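Protein DOA1 (Saccharomyces cerevisiae, PDB 3ODT) probably binds ubiquitin through its WD40 beta-propeller domain. Local coordinates at residues A191-I199 and I207-G215. Sequence-based numbering, arbitrary orientation. Where two conformers were deposited one is given.
Sequences AVVDDGHFI and IKLVDMHTG
F198 lies alongside V210, its partner across the hairpin in an antiparallel hydrogen-bonded pair, and the two side chains point the same way from the sheet. The backbones are joined by F198 N to V210 O at 3.1 Å and by the return bond from V210 N to F198 O at 2.8 Å. From CB, the F198 side chain turns at chi1 71°, which sets CG between its own N and carbonyl carbon and swings the ring over the neighbouring strand. CD1 and CE1 run along V210 CB and CG2, CZ comes 3.6 Å from V210 CB, and CE2 meets CG1; V210 CB lies over one face, displaced toward the rim, in a CH-pi contact. At the ring edge, in the conformer given, SE of selenomethionine M212 lies 3.6 Å from F198 CD2, a Met-aromatic contact that the second conformer leaves less certain. M212 N also bonds G196 O at 2.9 Å, extending the pairing past the strand end. Across the other face of the sheet, I199 CG2 packs on L209 CD1. F179 meets the F198 ring edge-to-face, and L159 of the preceding blade touches both F198 and M212. This is the hairpin of the two middle strands in a four-stranded WD40 propeller blade.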
# COMPACT_ATOMS: atom_id res chain seq x y z
N ALA A 191 7.01 3.77 -3.89
CA ALA A 191 6.42 3.45 -5.19
C ALA A 191 7.53 3.48 -6.24
O ALA A 191 8.32 4.44 -6.28
CB ALA A 191 5.32 4.42 -5.58
N VAL A 192 7.68 2.38 -6.96
CA VAL A 192 8.66 2.30 -8.03
C VAL A 192 8.11 2.95 -9.32
O VAL A 192 7.07 2.57 -9.84
CB VAL A 192 9.09 0.84 -8.27
CG1 VAL A 192 10.09 0.75 -9.44
CG2 VAL A 192 9.62 0.24 -6.97
N VAL A 193 8.79 3.97 -9.80
CA VAL A 193 8.40 4.63 -11.04
C VAL A 193 8.85 3.79 -12.25
O VAL A 193 8.06 3.44 -13.14
CB VAL A 193 8.98 6.03 -11.10
CG1 VAL A 193 8.65 6.72 -12.43
CG2 VAL A 193 8.48 6.87 -9.93
N ASP A 194 10.12 3.42 -12.24
CA ASP A 194 10.71 2.56 -13.25
C ASP A 194 12.01 2.04 -12.67
O ASP A 194 12.33 2.28 -11.49
CB ASP A 194 10.92 3.31 -14.57
CG ASP A 194 11.75 4.57 -14.42
OD1 ASP A 194 12.67 4.62 -13.56
OD2 ASP A 194 11.46 5.53 -15.17
N ASP A 195 12.79 1.32 -13.48
CA ASP A 195 14.01 0.67 -12.98
C ASP A 195 15.00 1.68 -12.40
O ASP A 195 15.89 1.32 -11.65
CB ASP A 195 14.70 -0.12 -14.09
CG ASP A 195 14.00 -1.42 -14.39
OD1 ASP A 195 12.95 -1.71 -13.80
OD2 ASP A 195 14.50 -2.18 -15.25
N GLY A 196 14.84 2.95 -12.78
CA GLY A 196 15.82 3.96 -12.41
C GLY A 196 15.35 5.01 -11.42
O GLY A 196 16.11 5.91 -11.10
N HIS A 197 14.11 4.91 -10.95
CA HIS A 197 13.57 5.92 -10.08
C HIS A 197 12.52 5.34 -9.14
O HIS A 197 11.73 4.48 -9.54
CB HIS A 197 12.90 7.02 -10.91
CG HIS A 197 13.82 7.63 -11.92
ND1 HIS A 197 14.01 7.07 -13.16
CD2 HIS A 197 14.60 8.73 -11.86
CE1 HIS A 197 14.89 7.80 -13.82
NE2 HIS A 197 15.25 8.82 -13.06
N PHE A 198 12.49 5.85 -7.91
CA PHE A 198 11.44 5.54 -6.96
C PHE A 198 10.99 6.79 -6.22
O PHE A 198 11.69 7.80 -6.22
CB PHE A 198 11.88 4.41 -6.00
CG PHE A 198 12.94 4.80 -5.00
CD1 PHE A 198 12.60 5.44 -3.80
CD2 PHE A 198 14.27 4.49 -5.22
CE1 PHE A 198 13.59 5.78 -2.87
CE2 PHE A 198 15.27 4.85 -4.29
CZ PHE A 198 14.93 5.48 -3.11
N ILE A 199 9.80 6.72 -5.62
CA ILE A 199 9.37 7.71 -4.65
C ILE A 199 9.27 7.06 -3.29
O ILE A 199 8.90 5.89 -3.18
CB ILE A 199 8.08 8.43 -5.04
CG1 ILE A 199 6.96 7.44 -5.24
CG2 ILE A 199 8.29 9.18 -6.35
CD1 ILE A 199 5.57 8.12 -5.28
N ILE A 207 7.59 13.49 0.85
CA ILE A 207 7.65 12.52 -0.23
C ILE A 207 8.79 12.98 -1.10
O ILE A 207 8.95 14.17 -1.30
CB ILE A 207 6.36 12.54 -1.05
CG1 ILE A 207 5.14 12.37 -0.12
CG2 ILE A 207 6.42 11.51 -2.15
CD1 ILE A 207 3.84 12.83 -0.75
N LYS A 208 9.60 12.05 -1.56
CA LYS A 208 10.75 12.38 -2.40
C LYS A 208 10.87 11.43 -3.60
O LYS A 208 10.66 10.21 -3.48
CB LYS A 208 12.03 12.35 -1.57
CG LYS A 208 12.02 13.33 -0.44
CD LYS A 208 13.38 13.51 0.23
CE LYS A 208 13.25 14.34 1.48
NZ LYS A 208 14.56 14.75 2.04
N LEU A 209 11.24 12.00 -4.75
CA LEU A 209 11.58 11.27 -5.96
C LEU A 209 13.09 11.11 -5.98
O LEU A 209 13.82 12.09 -5.82
CB LEU A 209 11.10 12.07 -7.17
CG LEU A 209 11.52 11.50 -8.52
CD1 LEU A 209 10.86 10.15 -8.79
CD2 LEU A 209 11.16 12.48 -9.59
N VAL A 210 13.56 9.88 -6.13
CA VAL A 210 14.96 9.54 -5.99
C VAL A 210 15.48 8.78 -7.21
O VAL A 210 14.82 7.88 -7.75
CB VAL A 210 15.14 8.64 -4.72
CG1 VAL A 210 16.62 8.33 -4.48
CG2 VAL A 210 14.54 9.34 -3.48
N ASP A 211 16.68 9.14 -7.63
CA ASP A 211 17.41 8.44 -8.68
C ASP A 211 18.02 7.16 -8.09
O ASP A 211 18.80 7.20 -7.16
CB ASP A 211 18.48 9.38 -9.25
CG ASP A 211 19.23 8.79 -10.43
OD1 ASP A 211 19.71 7.65 -10.35
OD2 ASP A 211 19.35 9.50 -11.44
N MSE A 212 17.62 6.02 -8.60
CA MSE A 212 18.08 4.79 -8.00
C MSE A 212 19.56 4.53 -8.18
O MSE A 212 20.18 3.85 -7.36
CB MSE A 212 17.36 3.62 -8.60
CG MSE A 212 17.70 2.43 -7.81
SE MSE A 212 16.26 1.96 -6.93
CE MSE A 212 15.78 0.93 -8.21
N HIS A 213 20.13 5.04 -9.26
CA HIS A 213 21.54 4.82 -9.51
C HIS A 213 22.44 5.76 -8.69
O HIS A 213 23.43 5.33 -8.12
CB HIS A 213 21.84 4.97 -11.00
CG HIS A 213 23.30 4.92 -11.33
ND1 HIS A 213 24.04 3.76 -11.23
CD2 HIS A 213 24.15 5.88 -11.73
CE1 HIS A 213 25.29 4.01 -11.57
NE2 HIS A 213 25.39 5.29 -11.87
N THR A 214 22.05 7.02 -8.58
CA THR A 214 22.92 8.01 -7.94
C THR A 214 22.50 8.31 -6.49
O THR A 214 23.27 8.87 -5.74
CB THR A 214 22.89 9.34 -8.68
OG1 THR A 214 21.56 9.87 -8.62
CG2 THR A 214 23.31 9.16 -10.12
N GLY A 215 21.29 7.92 -6.11
CA GLY A 215 20.73 8.28 -4.81
C GLY A 215 20.33 9.75 -4.69
O GLY A 215 19.91 10.18 -3.62